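Phosphoribosylformylglycinamidine synthase 2 (Thermus thermophilus, PDB 3VIU) is an FGAM synthase II of the AIR synthase related (PurM-like) family and binds adenosine-5'-diphosphate and a magnesium ion in a chain with two pairs of related domains. Local coordinates at residues A[66-71]-A[107-112]; A[80-85]-A[174-179]; A[111-116]-A[184-189]; A[116-121]-A[178-183]. One frame throughout, in Å; residues are numbered along the deposited sequence.

Overall arrangement
The four contacts illustrate how parts of an AIR synthase related N-terminal domain come together, their centres within about 13 Å of one another. Contacts 2 and 4 build its mixed sheet: they share strand 172-182, which pairs antiparallel with strand 78-86 on one flank and strand 116-126 on the other. Contact 1, whose centre is about 8 Å from that of contact 2, packs helix 95-112 by the loop entering strand 70-75, and with contact 2 it supplies residues of the adenosine-5'-diphosphate pocket. Contact 3 joins the end of that helix to the connection after strand 172-182. Along the chain, the loop, strand 78-86, the helix and strand 116-126 come first; strand 172-182 and residues 184-189 return to meet them.

Contact 1: A[66-71]-A[107-112]. With ADP (adenosine-5'-diphosphate), chain B.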
# COMPACT_ATOMS: atom_id res chain seq x y z
N GLY A 66 11.73 -9.58 -5.14
CA GLY A 66 13.07 -9.69 -5.70
C GLY A 66 13.35 -8.54 -6.64
O GLY A 66 14.46 -8.02 -6.71
N GLU A 67 12.32 -8.13 -7.38
CA GLU A 67 12.43 -7.03 -8.31
C GLU A 67 11.79 -5.78 -7.73
O GLU A 67 11.11 -5.84 -6.71
CB GLU A 67 11.78 -7.41 -9.63
CG GLU A 67 12.51 -8.51 -10.35
CD GLU A 67 13.99 -8.19 -10.50
OE1 GLU A 67 14.30 -7.04 -10.88
OE2 GLU A 67 14.83 -9.08 -10.26
N ASN A 68 12.01 -4.64 -8.39
CA ASN A 68 11.46 -3.37 -7.91
C ASN A 68 9.96 -3.35 -7.65
O ASN A 68 9.46 -2.43 -6.99
CB ASN A 68 11.84 -2.26 -8.89
CG ASN A 68 13.32 -1.96 -8.88
OD1 ASN A 68 13.83 -1.27 -9.77
ND2 ASN A 68 14.03 -2.46 -7.87
N ALA A 69 9.23 -4.33 -8.17
CA ALA A 69 7.79 -4.40 -7.95
C ALA A 69 7.26 -5.77 -8.33
O ALA A 69 7.95 -6.55 -9.00
CB ALA A 69 7.07 -3.33 -8.75
N GLY A 70 6.04 -6.07 -7.88
CA GLY A 70 5.40 -7.33 -8.19
C GLY A 70 4.56 -7.16 -9.44
O GLY A 70 4.00 -6.09 -9.68
N VAL A 71 4.47 -8.21 -10.25
CA VAL A 71 3.70 -8.14 -11.48
C VAL A 71 2.81 -9.36 -11.61
O VAL A 71 3.25 -10.48 -11.37
CB VAL A 71 4.61 -8.10 -12.72
CG1 VAL A 71 3.79 -7.74 -13.97
CG2 VAL A 71 5.74 -7.10 -12.50
N LEU A 107 6.63 5.65 -7.89
CA LEU A 107 6.38 5.77 -9.33
C LEU A 107 7.54 5.21 -10.14
O LEU A 107 7.33 4.54 -11.16
CB LEU A 107 6.18 7.24 -9.69
CG LEU A 107 4.80 7.78 -10.08
CD1 LEU A 107 3.69 6.97 -9.43
CD2 LEU A 107 4.73 9.25 -9.68
N ARG A 108 8.76 5.48 -9.69
CA ARG A 108 9.95 5.00 -10.38
C ARG A 108 10.10 3.48 -10.28
O ARG A 108 10.54 2.85 -11.24
CB ARG A 108 11.20 5.71 -9.83
CG ARG A 108 11.28 7.18 -10.24
CD ARG A 108 12.65 7.76 -9.97
NE ARG A 108 12.89 7.98 -8.55
CZ ARG A 108 12.37 8.99 -7.85
NH1 ARG A 108 12.65 9.11 -6.56
NH2 ARG A 108 11.59 9.88 -8.45
N ASP A 109 9.71 2.90 -9.15
CA ASP A 109 9.80 1.45 -8.99
C ASP A 109 8.88 0.76 -10.00
O ASP A 109 9.23 -0.27 -10.56
CB ASP A 109 9.37 1.01 -7.58
CG ASP A 109 10.41 1.34 -6.53
OD1 ASP A 109 11.61 1.18 -6.81
OD2 ASP A 109 10.01 1.75 -5.42
N ILE A 110 7.71 1.33 -10.20
CA ILE A 110 6.74 0.77 -11.13
C ILE A 110 7.21 0.98 -12.57
O ILE A 110 7.05 0.09 -13.41
CB ILE A 110 5.37 1.44 -10.93
CG1 ILE A 110 4.88 1.21 -9.49
CG2 ILE A 110 4.38 0.94 -11.97
CD1 ILE A 110 4.98 -0.22 -9.03
N MSE A 111 7.79 2.14 -12.85
CA MSE A 111 8.30 2.44 -14.19
C MSE A 111 9.43 1.50 -14.58
O MSE A 111 9.53 1.10 -15.74
CB MSE A 111 8.90 3.84 -14.26
CG MSE A 111 7.96 5.01 -14.15
SE MSE A 111 9.11 6.58 -14.15
CE MSE A 111 8.64 7.31 -12.42
N SER A 112 10.30 1.19 -13.62
CA SER A 112 11.44 0.34 -13.92
C SER A 112 11.02 -1.03 -14.44
O SER A 112 11.80 -1.69 -15.12
CB SER A 112 12.36 0.21 -12.70
OG SER A 112 11.79 -0.59 -11.69
PB ADP B . 13.17 0.02 -3.10
O1B ADP B . 14.22 0.47 -2.15
O2B ADP B . 11.78 0.75 -2.74
O3B ADP B . 13.65 0.42 -4.67
PA ADP B . 13.39 -2.22 -1.55
O1A ADP B . 14.84 -2.55 -1.57
O2A ADP B . 13.12 -1.14 -0.37
O3A ADP B . 12.96 -1.60 -3.02
O5' ADP B . 12.47 -3.53 -1.25
C5' ADP B . 13.29 -4.71 -1.21
C4' ADP B . 12.68 -5.91 -1.99
O4' ADP B . 12.04 -6.85 -1.07
C3' ADP B . 11.58 -5.51 -3.01
O3' ADP B . 11.62 -6.41 -4.13
C2' ADP B . 10.29 -5.63 -2.20
O2' ADP B . 9.14 -5.85 -3.03
C1' ADP B . 10.58 -6.80 -1.26
N9 ADP B . 9.90 -6.64 0.04
C8 ADP B . 10.27 -5.81 1.05
N7 ADP B . 9.45 -5.91 2.05
C5 ADP B . 8.50 -6.82 1.75
C6 ADP B . 7.37 -7.35 2.43
N6 ADP B . 7.04 -6.93 3.70
N1 ADP B . 6.61 -8.28 1.80
C2 ADP B . 6.91 -8.71 0.56
N3 ADP B . 7.96 -8.24 -0.10
C4 ADP B . 8.77 -7.31 0.45
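Asp109 is the first residue of the helical segment to meet the segment 66-71: its CB lies 3.5 Å from Asn68 O, and the two side chains stand nearly perpendicular, with the amide and carboxylate planes 54° apart. The carboxylate is directed at the nucleotide, OD1 standing 3.1 Å from O3B of the adenosine-5'-diphosphate. The loop approaches the same ligand at its sugar. There O3' donates a hydrogen bond to Glu67 O (2.7 Å) and receives a weak one from Gly66 N. One residue further on, Ile110 turns its CB away from the loop, but CG1 lies beside the backbone N (chi1 -60°) and the bend at chi2 carries CD1 back to Ala69 CB at 3.8 Å, a small apolar contact. Ser112 closes the account, with its OG 3.3 Å from Asn68 CB. The same OG is 2.8 Å from Asp109 O one turn back, close enough for a hydrogen bond that is not settled. Around the phosphate end, Lys83 forms a long, weak ion pair with Asp109 OD2, while two further acids come close to the carboxylate, Glu85 at OD2 and Asp259 at OD1. This crowding of acids beside a diphosphate would raise the local negative potential, and the positive charge of Lys83 probably eases it in part.

Contact 2: A[80-85]-A[174-179]; sequences VAFKIE and NAMCLG. With ADP (adenosine-5'-diphosphate), chain B.
Phe82 and Met176 run roughly parallel on one face of the sheet, with Met176 CE 3.7 Å from Phe82 CD2 and oblique to the ring. The ring owes this place to its first torsion, chi1 64°, which tucks it over the strand's own backbone, and Val80 O lies in plane at the ring edge. Leu178 reaches the root of the same side chain, CD1 to Phe82 CB at 3.8 Å. Next along, Ile84 CG1 packs 4.0 Å from Met176 CB. These residues occupy neighbouring antiparallel strands at the centre of the PurM-like N-terminal sheet, 78-86 and 172-182, whose segments run at 170°. Ala81 and Gly179 exchange a matched pair of backbone bonds, Glu85 and Ala175 another, whereas Lys83 N to Cys177 O is weak at 3.4 Å. The face of Phe82, Ile84 and Met176 is covered by strands 479-488 and 538-548 of the chain's second half. On the other face, Cys177 meets helix 95-112, and Lys83 stretches out fully extended from a first torsion of -180° until NZ donates hydrogen bonds to O2B (2.8 Å) and O3A (3.1 Å) of the adenosine-5'-diphosphate.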
# COMPACT_ATOMS: atom_id res chain seq x y z
N VAL A 80 -0.01 -6.25 -14.78
CA VAL A 80 -0.06 -5.12 -13.87
C VAL A 80 1.04 -5.22 -12.82
O VAL A 80 1.19 -6.24 -12.15
CB VAL A 80 -1.43 -5.01 -13.17
CG1 VAL A 80 -1.37 -4.02 -12.02
CG2 VAL A 80 -2.48 -4.56 -14.16
N ALA A 81 1.82 -4.15 -12.70
CA ALA A 81 2.88 -4.10 -11.72
C ALA A 81 2.39 -3.22 -10.59
O ALA A 81 1.68 -2.24 -10.83
CB ALA A 81 4.14 -3.51 -12.34
N PHE A 82 2.74 -3.56 -9.36
CA PHE A 82 2.35 -2.74 -8.24
C PHE A 82 3.21 -3.02 -7.03
O PHE A 82 3.89 -4.04 -6.95
CB PHE A 82 0.86 -2.91 -7.91
CG PHE A 82 0.48 -4.30 -7.46
CD1 PHE A 82 0.44 -5.36 -8.36
CD2 PHE A 82 0.11 -4.53 -6.14
CE1 PHE A 82 0.04 -6.63 -7.95
CE2 PHE A 82 -0.29 -5.80 -5.72
CZ PHE A 82 -0.33 -6.85 -6.62
N LYS A 83 3.17 -2.09 -6.08
CA LYS A 83 3.95 -2.21 -4.87
C LYS A 83 3.61 -1.05 -3.95
O LYS A 83 3.06 -0.03 -4.38
CB LYS A 83 5.44 -2.16 -5.21
CG LYS A 83 6.36 -2.27 -4.02
CD LYS A 83 7.76 -1.86 -4.41
CE LYS A 83 8.65 -1.72 -3.21
NZ LYS A 83 9.93 -1.09 -3.61
N ILE A 84 3.92 -1.22 -2.67
CA ILE A 84 3.66 -0.18 -1.69
C ILE A 84 4.97 0.09 -0.95
O ILE A 84 5.73 -0.83 -0.65
CB ILE A 84 2.53 -0.61 -0.71
CG1 ILE A 84 2.11 0.57 0.17
CG2 ILE A 84 2.99 -1.77 0.15
CD1 ILE A 84 0.92 0.27 1.05
N GLU A 85 5.23 1.37 -0.69
CA GLU A 85 6.46 1.81 -0.02
C GLU A 85 6.04 2.69 1.15
O GLU A 85 4.87 3.02 1.30
CB GLU A 85 7.30 2.68 -0.96
CG GLU A 85 8.51 2.05 -1.65
CD GLU A 85 9.32 3.10 -2.44
OE1 GLU A 85 10.34 2.75 -3.07
OE2 GLU A 85 8.92 4.29 -2.43
N ASN A 174 2.41 5.81 3.52
CA ASN A 174 2.78 4.76 2.57
C ASN A 174 2.07 5.05 1.25
O ASN A 174 0.91 5.46 1.23
CB ASN A 174 2.34 3.39 3.10
CG ASN A 174 3.26 2.86 4.19
OD1 ASN A 174 3.70 3.61 5.08
ND2 ASN A 174 3.53 1.56 4.15
N ALA A 175 2.77 4.85 0.14
CA ALA A 175 2.16 5.09 -1.15
C ALA A 175 2.21 3.84 -2.01
O ALA A 175 3.26 3.19 -2.13
CB ALA A 175 2.87 6.24 -1.86
N MSE A 176 1.08 3.49 -2.58
CA MSE A 176 0.99 2.31 -3.43
C MSE A 176 0.83 2.79 -4.87
O MSE A 176 0.18 3.80 -5.12
CB MSE A 176 -0.21 1.47 -3.01
CG MSE A 176 -0.39 0.20 -3.80
SE MSE A 176 -2.01 -0.71 -3.21
CE MSE A 176 -2.16 -2.05 -4.61
N CYS A 177 1.43 2.07 -5.81
CA CYS A 177 1.31 2.44 -7.21
C CYS A 177 0.96 1.27 -8.13
O CYS A 177 1.45 0.17 -7.97
CB CYS A 177 2.59 3.12 -7.68
SG CYS A 177 2.48 3.76 -9.38
N LEU A 178 0.08 1.54 -9.10
CA LEU A 178 -0.34 0.55 -10.08
C LEU A 178 0.14 0.98 -11.47
O LEU A 178 -0.02 2.14 -11.86
CB LEU A 178 -1.86 0.42 -10.11
CG LEU A 178 -2.46 -0.86 -9.53
CD1 LEU A 178 -2.31 -0.85 -8.02
CD2 LEU A 178 -3.92 -0.96 -9.91
N GLY A 179 0.71 0.04 -12.21
CA GLY A 179 1.17 0.34 -13.55
C GLY A 179 0.82 -0.79 -14.50
O GLY A 179 0.80 -1.96 -14.08
PB ADP B . 13.17 0.02 -3.10
O1B ADP B . 14.22 0.47 -2.15
O2B ADP B . 11.78 0.75 -2.74
O3B ADP B . 13.65 0.42 -4.67
PA ADP B . 13.39 -2.22 -1.55
O1A ADP B . 14.84 -2.55 -1.57
O2A ADP B . 13.12 -1.14 -0.37
O3A ADP B . 12.96 -1.60 -3.02
O5' ADP B . 12.47 -3.53 -1.25
C5' ADP B . 13.29 -4.71 -1.21
C4' ADP B . 12.68 -5.91 -1.99
O4' ADP B . 12.04 -6.85 -1.07
C3' ADP B . 11.58 -5.51 -3.01
O3' ADP B . 11.62 -6.41 -4.13
C2' ADP B . 10.29 -5.63 -2.20
O2' ADP B . 9.14 -5.85 -3.03
C1' ADP B . 10.58 -6.80 -1.26
N9 ADP B . 9.90 -6.64 0.04
C8 ADP B . 10.27 -5.81 1.05
N7 ADP B . 9.45 -5.91 2.05
C5 ADP B . 8.50 -6.82 1.75
C6 ADP B . 7.37 -7.35 2.43
N6 ADP B . 7.04 -6.93 3.70
N1 ADP B . 6.61 -8.28 1.80
C2 ADP B . 6.91 -8.71 0.56
N3 ADP B . 7.96 -8.24 -0.10
C4 ADP B . 8.77 -7.31 0.45

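Contact 3: A[111-116]-A[184-189]; sequences MSMGAR and EHLKRS
His185, whose backbone O lies 4.1 Å from Met113 O, holds a ring that has Glu184 CG over one face, 3.4 Å above the plane and offset toward the rim; the ring itself leads away from the helix end. The closer packing is done by its neighbours in the segment 184-189. Lys187 runs extended past the last turn of helix 95-112, and its CE comes within 3.1 Å of Ser112 O and 3.4 Å of Gly114 N. It is thus the methylene chain, more than the ammonium group, that lies against the peptides here. Alongside it, Lys187 N gives Met113 O a weak hydrogen bond. Met113, present as selenomethionine, begins by pointing its CB away and then folds back: bends at chi2 (-51°) and chi3 (-66°) return the methyl to the loop, where CE is 3.4 Å from Lys187 O and 3.8 Å from Leu186 CD1. The Met113 and Leu186 side chains extend alongside each other in a common direction, and both also touch Val71 of strand 70-75. The aliphatic part of Lys187 is covered from outside the two segments by Thr245 and Ile249 of helix 235-250. Next to its CE, Gly114 takes a positive phi (85°) and returns its N to Met111 O at 2.7 Å, within the Schellman motif that finishes the helix and turns the chain toward strand 116-126.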
# COMPACT_ATOMS: atom_id res chain seq x y z
N MSE A 111 7.79 2.14 -12.85
CA MSE A 111 8.30 2.44 -14.19
C MSE A 111 9.43 1.50 -14.58
O MSE A 111 9.53 1.10 -15.74
CB MSE A 111 8.90 3.84 -14.26
CG MSE A 111 7.96 5.01 -14.15
SE MSE A 111 9.11 6.58 -14.15
CE MSE A 111 8.64 7.31 -12.42
N SER A 112 10.30 1.19 -13.62
CA SER A 112 11.44 0.34 -13.92
C SER A 112 11.02 -1.03 -14.44
O SER A 112 11.80 -1.69 -15.12
CB SER A 112 12.36 0.21 -12.70
OG SER A 112 11.79 -0.59 -11.69
N MSE A 113 9.80 -1.45 -14.13
CA MSE A 113 9.28 -2.73 -14.61
C MSE A 113 8.78 -2.57 -16.05
O MSE A 113 8.39 -3.55 -16.70
CB MSE A 113 8.12 -3.23 -13.75
CG MSE A 113 8.43 -3.44 -12.29
SE MSE A 113 10.00 -4.53 -11.96
CE MSE A 113 9.38 -6.23 -12.65
N GLY A 114 8.78 -1.33 -16.53
CA GLY A 114 8.31 -1.04 -17.88
C GLY A 114 6.80 -0.87 -17.90
O GLY A 114 6.17 -0.95 -18.95
N ALA A 115 6.23 -0.65 -16.72
CA ALA A 115 4.79 -0.46 -16.58
C ALA A 115 4.48 1.02 -16.41
O ALA A 115 5.10 1.71 -15.61
CB ALA A 115 4.28 -1.23 -15.38
N ARG A 116 3.51 1.49 -17.19
CA ARG A 116 3.11 2.88 -17.11
C ARG A 116 2.16 3.05 -15.93
O ARG A 116 1.12 2.40 -15.86
CB ARG A 116 2.41 3.30 -18.40
CG ARG A 116 1.79 4.67 -18.37
CD ARG A 116 1.07 4.96 -19.67
NE ARG A 116 1.99 5.14 -20.78
CZ ARG A 116 2.66 6.27 -21.01
NH1 ARG A 116 2.50 7.32 -20.21
NH2 ARG A 116 3.50 6.35 -22.04
N GLU A 184 4.73 -8.98 -22.87
CA GLU A 184 5.89 -9.10 -23.75
C GLU A 184 7.02 -8.14 -23.41
O GLU A 184 8.17 -8.36 -23.81
CB GLU A 184 5.43 -8.87 -25.19
CG GLU A 184 4.82 -7.49 -25.40
CD GLU A 184 4.08 -7.36 -26.71
OE1 GLU A 184 4.67 -7.70 -27.77
OE2 GLU A 184 2.92 -6.91 -26.69
N HIS A 185 6.71 -7.07 -22.68
CA HIS A 185 7.69 -6.05 -22.32
C HIS A 185 8.17 -6.12 -20.89
O HIS A 185 8.86 -5.21 -20.42
CB HIS A 185 7.11 -4.65 -22.55
CG HIS A 185 6.73 -4.38 -23.97
ND1 HIS A 185 5.81 -3.42 -24.32
CD2 HIS A 185 7.16 -4.93 -25.13
CE1 HIS A 185 5.68 -3.38 -25.63
NE2 HIS A 185 6.49 -4.29 -26.15
N LEU A 186 7.82 -7.18 -20.17
CA LEU A 186 8.23 -7.30 -18.78
C LEU A 186 9.74 -7.29 -18.58
O LEU A 186 10.43 -8.25 -18.91
CB LEU A 186 7.63 -8.56 -18.16
CG LEU A 186 7.98 -8.84 -16.69
CD1 LEU A 186 7.98 -7.56 -15.88
CD2 LEU A 186 6.98 -9.83 -16.13
N LYS A 187 10.25 -6.18 -18.03
CA LYS A 187 11.68 -6.04 -17.77
C LYS A 187 11.99 -5.99 -16.27
O LYS A 187 11.14 -5.64 -15.45
CB LYS A 187 12.23 -4.79 -18.46
CG LYS A 187 11.74 -3.47 -17.87
CD LYS A 187 12.33 -2.28 -18.63
CE LYS A 187 11.71 -0.95 -18.17
NZ LYS A 187 12.14 0.19 -19.02
N ARG A 188 13.23 -6.33 -15.92
CA ARG A 188 13.67 -6.34 -14.53
C ARG A 188 15.00 -5.59 -14.37
O ARG A 188 15.32 -4.68 -15.14
CB ARG A 188 13.82 -7.78 -14.04
CG ARG A 188 14.73 -8.66 -14.90
CD ARG A 188 14.07 -9.01 -16.23
NE ARG A 188 15.05 -9.30 -17.28
CZ ARG A 188 15.86 -10.36 -17.29
NH1 ARG A 188 15.81 -11.25 -16.30
NH2 ARG A 188 16.71 -10.53 -18.29
N SER A 189 15.77 -5.98 -13.36
CA SER A 189 17.05 -5.34 -13.09
C SER A 189 18.19 -6.30 -13.44
O SER A 189 18.89 -6.79 -12.55
CB SER A 189 17.13 -4.95 -11.61
OG SER A 189 18.29 -4.20 -11.32

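Contact 4: A[116-121]-A[178-183]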
# COMPACT_ATOMS: atom_id res chain seq x y z
N ARG A 116 3.51 1.49 -17.19
CA ARG A 116 3.11 2.88 -17.11
C ARG A 116 2.16 3.05 -15.93
O ARG A 116 1.12 2.40 -15.86
CB ARG A 116 2.41 3.30 -18.40
CG ARG A 116 1.79 4.67 -18.37
CD ARG A 116 1.07 4.96 -19.67
NE ARG A 116 1.99 5.14 -20.78
CZ ARG A 116 2.66 6.27 -21.01
NH1 ARG A 116 2.50 7.32 -20.21
NH2 ARG A 116 3.50 6.35 -22.04
N PRO A 117 2.52 3.91 -14.97
CA PRO A 117 1.70 4.17 -13.78
C PRO A 117 0.28 4.59 -14.14
O PRO A 117 0.08 5.56 -14.85
CB PRO A 117 2.47 5.29 -13.08
CG PRO A 117 3.89 4.97 -13.42
CD PRO A 117 3.81 4.62 -14.89
N ILE A 118 -0.72 3.87 -13.63
CA ILE A 118 -2.10 4.21 -13.94
C ILE A 118 -2.85 4.63 -12.70
O ILE A 118 -3.97 5.15 -12.78
CB ILE A 118 -2.88 3.01 -14.59
CG1 ILE A 118 -2.94 1.83 -13.63
CG2 ILE A 118 -2.21 2.62 -15.90
CD1 ILE A 118 -3.66 0.60 -14.19
N ALA A 119 -2.24 4.42 -11.54
CA ALA A 119 -2.90 4.80 -10.31
C ALA A 119 -2.01 4.82 -9.07
O ALA A 119 -1.03 4.08 -8.97
CB ALA A 119 -4.09 3.90 -10.07
N LEU A 120 -2.39 5.68 -8.12
CA LEU A 120 -1.71 5.82 -6.84
C LEU A 120 -2.75 5.69 -5.73
O LEU A 120 -3.89 6.13 -5.88
CB LEU A 120 -1.03 7.18 -6.72
CG LEU A 120 0.29 7.37 -7.48
CD1 LEU A 120 0.66 8.84 -7.55
CD2 LEU A 120 1.38 6.56 -6.80
N LEU A 121 -2.37 5.05 -4.63
CA LEU A 121 -3.25 4.91 -3.48
C LEU A 121 -2.40 5.27 -2.27
O LEU A 121 -1.25 4.84 -2.16
CB LEU A 121 -3.79 3.48 -3.33
CG LEU A 121 -4.76 2.94 -4.39
CD1 LEU A 121 -3.97 2.45 -5.60
CD2 LEU A 121 -5.58 1.78 -3.81
N LEU A 178 0.08 1.54 -9.10
CA LEU A 178 -0.34 0.55 -10.08
C LEU A 178 0.14 0.98 -11.47
O LEU A 178 -0.02 2.14 -11.86
CB LEU A 178 -1.86 0.42 -10.11
CG LEU A 178 -2.46 -0.86 -9.53
CD1 LEU A 178 -2.31 -0.85 -8.02
CD2 LEU A 178 -3.92 -0.96 -9.91
N GLY A 179 0.71 0.04 -12.21
CA GLY A 179 1.17 0.34 -13.55
C GLY A 179 0.82 -0.79 -14.50
O GLY A 179 0.80 -1.96 -14.08
N LEU A 180 0.51 -0.47 -15.75
CA LEU A 180 0.19 -1.53 -16.70
C LEU A 180 1.19 -1.59 -17.82
O LEU A 180 1.87 -0.61 -18.14
CB LEU A 180 -1.24 -1.39 -17.26
CG LEU A 180 -1.65 -0.43 -18.38
CD1 LEU A 180 -0.82 -0.65 -19.63
CD2 LEU A 180 -3.11 -0.68 -18.71
N LEU A 181 1.29 -2.76 -18.42
CA LEU A 181 2.21 -2.99 -19.51
C LEU A 181 1.81 -4.23 -20.27
O LEU A 181 0.96 -5.01 -19.83
CB LEU A 181 3.63 -3.17 -18.97
CG LEU A 181 3.86 -4.41 -18.10
CD1 LEU A 181 5.35 -4.63 -17.92
CD2 LEU A 181 3.17 -4.25 -16.76
N ARG A 182 2.42 -4.41 -21.43
CA ARG A 182 2.18 -5.57 -22.26
C ARG A 182 3.15 -6.59 -21.69
O ARG A 182 4.33 -6.29 -21.51
CB ARG A 182 2.52 -5.25 -23.71
CG ARG A 182 1.68 -4.12 -24.29
CD ARG A 182 0.23 -4.53 -24.38
NE ARG A 182 0.12 -5.69 -25.26
CZ ARG A 182 -0.96 -6.45 -25.38
NH1 ARG A 182 -2.05 -6.19 -24.67
NH2 ARG A 182 -0.94 -7.48 -26.22
N GLU A 183 2.66 -7.78 -21.38
CA GLU A 183 3.48 -8.83 -20.80
C GLU A 183 4.82 -8.96 -21.55
O GLU A 183 5.89 -9.04 -20.94
CB GLU A 183 2.72 -10.16 -20.84
CG GLU A 183 3.17 -11.16 -19.79
CD GLU A 183 2.27 -12.38 -19.72
OE1 GLU A 183 1.03 -12.20 -19.73
OE2 GLU A 183 2.80 -13.52 -19.64
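Leu178 O accepts two backbone hydrogen bonds, from Ile118 N at 2.6 Å and from Ala119 N at 3.2 Å, while Leu178 N returns one to Ala119 O, so two residues of strand 116-121 face a single residue of strand 178-182. Beyond this step the register holds: Arg116 and Leu180 are a hydrogen-bonded antiparallel pair, and at the non-hydrogen-bonded pair next to it the CA atoms of Pro117 and Gly179 come within 3.9 Å. Ile118 and Ala119 opposite Leu178 form a classic beta bulge, set in the PurM-like N-terminal sheet where strand 116-126 flanks 172-182; the short segments are antiparallel but splayed, their directions 141° apart. Leu178 is the most deeply covered residue, and Ile118 packs on it and on Leu180. With chi1 at 62°, the Ile118 CG1 branch leans on Leu178 CB at 3.9 Å, and CG2 meets Leu180 CG at 4.0 Å, the two side chains set almost square to each other. Ala119 CB adds a second contact to Leu178 CB, 4.1 Å away. Pro117 belongs to the other face and packs on Met111 of helix 95-112 and Met242 of helix 235-250. From the face of Leu180, the Arg116 chain bends at chi3 and leads away to a salt bridge with Glu243 of helix 235-250.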